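Local structure of shikimate dehydrogenase-like protein HI_0607 (Haemophilus influenzae, 1NPY) at residues 105-110 and 132-137; 114-119 and 231-236. The protein catalyses the NADP(+)-dependent oxidation of shikimate to 3-dehydroshikimate in vitro, though so much less actively than classical AroE enzymes that shikimate may not be its natural substrate. One frame throughout, in Å; residues are numbered along the deposited sequence.

Both contacts involve helix 102-113 or the chain that follows it. Contact 1 lies within the protein, where segment 105-110 of helix 102-113 meets segment 132-137 of helix 131-140 through aliphatic groups alone. Contact 2 lies near the surface about 11 Å away, centre to centre: there the turn and loop after the same helix, 114-119, meet the edge strand of the parallel sheet, 231-233. Its chemistry is more mixed, with an aromatic face, branched aliphatic chains and a glutamine amide. No hydrogen bond crosses between the segments in either. Segments 105-110 and 114-119 are close neighbours in sequence, so one stretch of chain reaches two separate parts of the nucleotide-binding half.

Contact 1 (105-110 and 132-137); sequences IAIVKL and KAVVAA
Ile107 is the main bump of this interface, and Ala133, Val134 and Ala137 of helix 131-140 form the hollow that receives it. Its two branches divide the work. The longer one ends in CD1, which sits between two residues of the facing helix, 3.8 Å from Ala133 CB and 3.7 Å from Val134 CG2. The shorter branch lies against the next turn, with Ile107 CG2 3.6 Å from Ala137 CB. The two branches diverge from CB (chi1 -67°), CG2 toward Ala137 and CG1 carrying CD1 toward Ala133 and Val134. The side chains of Ile107 and Val134 cross at about a right angle.

Ala137 is the reciprocal, smaller bump. Its methyl points at helix 102-113 and rests between Ile107 and Val108, with Val108 CG2 also 3.6 Å from Ala137 CB. Alanine suits this place because the backbones are near each other here, Val108 CA lying 5.2 Å from Ala137 CA. Ile107 and Val108 on one side thus meet two alanines and one valine on the other. The local axes come within 8.8 Å, at a crossing angle of -45°.

Asp103, inferred to bind substrate, and Met130, a probable NADP(+)-binding residue by similarity, are close by. Helix 131-140 follows strand 122-125 and the glycine-rich turn Gly126-Met130, the strand-turn-helix arrangement of a Rossmann-type dinucleotide-binding fold.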
loop_
_atom_site.group_PDB
_atom_site.type_symbol
_atom_site.label_atom_id
_atom_site.label_comp_id
_atom_site.label_asym_id
_atom_site.label_seq_id
_atom_site.Cartn_x
_atom_site.Cartn_y
_atom_site.Cartn_z
ATOM N N ILE A 105 -5.727 3.973 -1.898
ATOM C CA ILE A 105 -6.396 3.857 -3.194
ATOM C C ILE A 105 -6.308 2.421 -3.703
ATOM O O ILE A 105 -7.300 1.882 -4.195
ATOM C CB ILE A 105 -5.862 4.886 -4.204
ATOM C CG1 ILE A 105 -6.109 6.313 -3.710
ATOM C CG2 ILE A 105 -6.516 4.760 -5.575
ATOM C CD1 ILE A 105 -5.369 7.358 -4.494
ATOM N N ALA A 106 -5.126 1.817 -3.636
ATOM C CA ALA A 106 -4.936 0.447 -4.120
ATOM C C ALA A 106 -5.834 -0.545 -3.397
ATOM O O ALA A 106 -6.388 -1.449 -4.033
ATOM C CB ALA A 106 -3.465 0.012 -4.008
ATOM N N ILE A 107 -6.016 -0.368 -2.093
ATOM C CA ILE A 107 -6.770 -1.348 -1.322
ATOM C C ILE A 107 -8.253 -1.224 -1.691
ATOM O O ILE A 107 -8.925 -2.224 -1.948
ATOM C CB ILE A 107 -6.534 -1.279 0.193
ATOM C CG1 ILE A 107 -5.091 -1.684 0.522
ATOM C CG2 ILE A 107 -7.483 -2.291 0.839
ATOM C CD1 ILE A 107 -4.517 -0.950 1.682
ATOM N N VAL A 108 -8.724 0.011 -1.813
ATOM C CA VAL A 108 -10.092 0.274 -2.270
ATOM C C VAL A 108 -10.317 -0.348 -3.651
ATOM O O VAL A 108 -11.353 -0.977 -3.895
ATOM C CB VAL A 108 -10.373 1.787 -2.338
ATOM C CG1 VAL A 108 -11.717 2.064 -3.051
ATOM C CG2 VAL A 108 -10.372 2.429 -0.960
ATOM N N LYS A 109 -9.380 -0.143 -4.571
ATOM C CA LYS A 109 -9.436 -0.763 -5.882
ATOM C C LYS A 109 -9.459 -2.288 -5.903
ATOM O O LYS A 109 -10.195 -2.882 -6.700
ATOM C CB LYS A 109 -8.345 -0.232 -6.825
ATOM C CG LYS A 109 -8.558 1.232 -7.228
ATOM C CD LYS A 109 -7.716 1.668 -8.423
ATOM C CE LYS A 109 -8.180 2.976 -9.091
ATOM N NZ LYS A 109 -9.635 3.260 -8.902
ATOM N N LEU A 110 -8.660 -2.931 -5.054
ATOM C CA LEU A 110 -8.668 -4.379 -4.971
ATOM C C LEU A 110 -9.940 -4.961 -4.356
ATOM O O LEU A 110 -10.416 -6.027 -4.782
ATOM C CB LEU A 110 -7.435 -4.838 -4.190
ATOM C CG LEU A 110 -6.129 -4.614 -4.947
ATOM C CD1 LEU A 110 -4.961 -4.643 -3.980
ATOM C CD2 LEU A 110 -5.961 -5.692 -6.021
ATOM N N LYS A 132 -3.931 0.704 9.003
ATOM C CA LYS A 132 -4.833 1.842 8.932
ATOM C C LYS A 132 -5.427 1.998 7.532
ATOM O O LYS A 132 -6.638 2.129 7.389
ATOM C CB LYS A 132 -4.090 3.080 9.449
ATOM C CG LYS A 132 -4.946 4.190 9.984
ATOM C CD LYS A 132 -4.002 5.285 10.508
ATOM C CE LYS A 132 -4.754 6.501 10.981
ATOM N NZ LYS A 132 -3.741 7.442 11.534
ATOM N N ALA A 133 -4.609 1.882 6.490
ATOM C CA ALA A 133 -5.053 1.948 5.100
ATOM C C ALA A 133 -6.064 0.850 4.787
ATOM O O ALA A 133 -7.102 1.122 4.210
ATOM C CB ALA A 133 -3.882 1.816 4.152
ATOM N N VAL A 134 -5.807 -0.369 5.241
ATOM C CA VAL A 134 -6.751 -1.468 5.071
ATOM C C VAL A 134 -8.099 -1.205 5.759
ATOM O O VAL A 134 -9.159 -1.317 5.126
ATOM C CB VAL A 134 -6.097 -2.789 5.546
ATOM C CG1 VAL A 134 -7.175 -3.852 5.669
ATOM C CG2 VAL A 134 -4.953 -3.167 4.574
ATOM N N VAL A 135 -8.060 -0.855 7.042
ATOM C CA VAL A 135 -9.267 -0.635 7.822
ATOM C C VAL A 135 -10.093 0.493 7.210
ATOM O O VAL A 135 -11.320 0.388 7.085
ATOM C CB VAL A 135 -8.948 -0.395 9.299
ATOM C CG1 VAL A 135 -10.204 -0.016 10.088
ATOM C CG2 VAL A 135 -8.325 -1.645 9.881
ATOM N N ALA A 136 -9.419 1.573 6.821
ATOM C CA ALA A 136 -10.122 2.718 6.243
ATOM C C ALA A 136 -10.724 2.417 4.885
ATOM O O ALA A 136 -11.805 2.911 4.532
ATOM C CB ALA A 136 -9.171 3.915 6.145
ATOM N N ALA A 137 -9.997 1.630 4.099
ATOM C CA ALA A 137 -10.484 1.231 2.788
ATOM C C ALA A 137 -11.739 0.378 2.898
ATOM O O ALA A 137 -12.696 0.554 2.133
ATOM C CB ALA A 137 -9.401 0.541 1.974
#

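Contact 2 (114-119 and 231-236); sequences YHLNKN and QTISGA
Tyr114 and Ile233 make the central apolar contact, a CH-pi interaction over a ring face. Ile233 CG1 stands 3.8 Å from the centroid of the Tyr114 ring and only 6° off its normal, so the aliphatic chain covers the middle of the ring. Its terminal methyl continues toward the root of the ring, where Ile233 CD1 lies 3.7 Å from Tyr114 CD2. The two side chains run past each other in opposite directions, and a flat ring offers the branched isoleucine a broad surface. Leu116 adds a looser aliphatic contact, its CD1 being 4.4 Å from Ile233 CD1.

The second kind of contact is van der Waals packing of an amide on carbon. Gln231 has CG anti to its backbone N (chi1 -179°), and the extended chain carries the amide across to the turn. There Gln231 NE2 is 3.3 Å from Leu116 CD2 and 3.5 Å from Tyr114 CB. The amide plane is inclined 49° to the tyrosine ring. Glutamine suits this partly exposed place, since its methylenes can pack while its end remains polar.

No hydrogen bond joins the two segments; polar bonds shape each chain separately. His115, with positive phi, is the C-prime residue of a Schellman motif whose bonds run back to the last turn of helix 102-113, while Ser234 N-caps helix 235-251 through Ala236 N to Ser234 OG, 3.2 Å.

Strand 231-233 is outermost in its sheet: Gln231 bonds through its backbone to Ser207 and Ala209, Ile233 to Ala209 and Asp211. Thr232 faces helix 220-227, whereas Ile233 points to the turn after helix 102-113; Leu116 also touches Val208 and Phe143, which ties the turn to strand 208-211 and to the loop carrying Phe143.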
loop_
_atom_site.group_PDB
_atom_site.type_symbol
_atom_site.label_atom_id
_atom_site.label_comp_id
_atom_site.label_asym_id
_atom_site.label_seq_id
_atom_site.Cartn_x
_atom_site.Cartn_y
_atom_site.Cartn_z
ATOM N N TYR A 114 -11.969 -7.579 -6.781
ATOM C CA TYR A 114 -12.305 -8.926 -6.337
ATOM C C TYR A 114 -13.775 -9.061 -5.915
ATOM O O TYR A 114 -14.200 -10.106 -5.404
ATOM C CB TYR A 114 -11.338 -9.334 -5.223
ATOM C CG TYR A 114 -9.985 -9.772 -5.742
ATOM C CD1 TYR A 114 -9.783 -11.085 -6.141
ATOM C CD2 TYR A 114 -8.953 -8.858 -5.915
ATOM C CE1 TYR A 114 -8.572 -11.500 -6.648
ATOM C CE2 TYR A 114 -7.748 -9.249 -6.432
ATOM C CZ TYR A 114 -7.562 -10.576 -6.784
ATOM O OH TYR A 114 -6.367 -10.998 -7.304
ATOM N N HIS A 115 -14.557 -8.008 -6.121
ATOM C CA HIS A 115 -15.984 -7.989 -5.784
ATOM C C HIS A 115 -16.247 -8.483 -4.368
ATOM O O HIS A 115 -17.112 -9.335 -4.113
ATOM C CB HIS A 115 -16.766 -8.818 -6.794
ATOM C CG HIS A 115 -16.482 -8.457 -8.215
ATOM N ND1 HIS A 115 -16.788 -7.221 -8.743
ATOM C CD2 HIS A 115 -15.958 -9.187 -9.227
ATOM C CE1 HIS A 115 -16.447 -7.199 -10.019
ATOM N NE2 HIS A 115 -15.940 -8.376 -10.336
ATOM N N LEU A 116 -15.477 -7.970 -3.416
ATOM C CA LEU A 116 -15.670 -8.415 -2.044
ATOM C C LEU A 116 -17.021 -7.874 -1.601
ATOM O O LEU A 116 -17.387 -6.754 -1.939
ATOM C CB LEU A 116 -14.575 -7.896 -1.107
ATOM C CG LEU A 116 -13.187 -8.363 -1.548
ATOM C CD1 LEU A 116 -12.160 -8.043 -0.488
ATOM C CD2 LEU A 116 -13.125 -9.868 -1.858
ATOM N N ASN A 117 -17.720 -8.687 -0.821
ATOM C CA ASN A 117 -19.105 -8.477 -0.398
ATOM C C ASN A 117 -19.120 -7.641 0.880
ATOM O O ASN A 117 -18.661 -8.119 1.928
ATOM C CB ASN A 117 -19.641 -9.880 -0.107
ATOM C CG ASN A 117 -21.085 -9.904 0.352
ATOM O OD1 ASN A 117 -21.640 -10.989 0.559
ATOM N ND2 ASN A 117 -21.699 -8.740 0.490
ATOM N N LYS A 118 -19.603 -6.401 0.815
ATOM C CA LYS A 118 -19.613 -5.527 1.989
ATOM C C LYS A 118 -20.408 -6.072 3.180
ATOM O O LYS A 118 -20.255 -5.586 4.292
ATOM C CB LYS A 118 -20.102 -4.113 1.651
ATOM C CG LYS A 118 -21.588 -4.034 1.287
ATOM C CD LYS A 118 -22.055 -2.626 1.024
ATOM C CE LYS A 118 -23.586 -2.520 1.003
ATOM N NZ LYS A 118 -24.351 -3.239 2.079
ATOM N N ASN A 119 -21.243 -7.080 2.957
ATOM C CA ASN A 119 -21.981 -7.702 4.049
ATOM C C ASN A 119 -21.193 -8.793 4.757
ATOM O O ASN A 119 -21.622 -9.347 5.770
ATOM C CB ASN A 119 -23.284 -8.284 3.505
ATOM C CG ASN A 119 -24.216 -7.196 3.020
ATOM O OD1 ASN A 119 -24.405 -6.201 3.718
ATOM N ND2 ASN A 119 -24.767 -7.357 1.819
ATOM N N GLN A 231 -10.303 -17.819 -2.311
ATOM C CA GLN A 231 -9.842 -16.682 -3.088
ATOM C C GLN A 231 -8.669 -16.051 -2.355
ATOM O O GLN A 231 -8.716 -15.960 -1.130
ATOM C CB GLN A 231 -10.976 -15.674 -3.212
ATOM C CG GLN A 231 -10.641 -14.440 -4.014
ATOM C CD GLN A 231 -11.853 -13.553 -4.209
ATOM O OE1 GLN A 231 -12.772 -13.906 -4.946
ATOM N NE2 GLN A 231 -11.865 -12.405 -3.547
ATOM N N THR A 232 -7.610 -15.698 -3.067
ATOM C CA THR A 232 -6.486 -14.989 -2.464
ATOM C C THR A 232 -6.119 -13.688 -3.166
ATOM O O THR A 232 -6.256 -13.554 -4.382
ATOM C CB THR A 232 -5.221 -15.834 -2.416
ATOM O OG1 THR A 232 -4.785 -16.169 -3.737
ATOM C CG2 THR A 232 -5.414 -17.135 -1.702
ATOM N N ILE A 233 -5.682 -12.736 -2.351
ATOM C CA ILE A 233 -5.147 -11.439 -2.762
ATOM C C ILE A 233 -3.788 -11.285 -2.092
ATOM O O ILE A 233 -3.709 -11.436 -0.880
ATOM C CB ILE A 233 -6.078 -10.290 -2.331
ATOM C CG1 ILE A 233 -7.505 -10.598 -2.771
ATOM C CG2 ILE A 233 -5.631 -8.939 -2.947
ATOM C CD1 ILE A 233 -8.476 -9.544 -2.353
ATOM N N SER A 234 -2.734 -11.027 -2.862
ATOM C CA SER A 234 -1.368 -11.076 -2.358
ATOM C C SER A 234 -0.826 -9.663 -2.265
ATOM O O SER A 234 -1.336 -8.771 -2.934
ATOM C CB SER A 234 -0.526 -11.908 -3.333
ATOM O OG SER A 234 0.803 -11.429 -3.326
ATOM N N GLY A 235 0.190 -9.446 -1.441
ATOM C CA GLY A 235 0.740 -8.121 -1.223
ATOM C C GLY A 235 1.436 -7.553 -2.445
ATOM O O GLY A 235 1.589 -6.336 -2.572
ATOM N N ALA A 236 1.868 -8.431 -3.343
ATOM C CA ALA A 236 2.486 -7.990 -4.586
ATOM C C ALA A 236 1.507 -7.156 -5.409
ATOM O O ALA A 236 1.905 -6.179 -6.045
ATOM C CB ALA A 236 3.001 -9.156 -5.388
#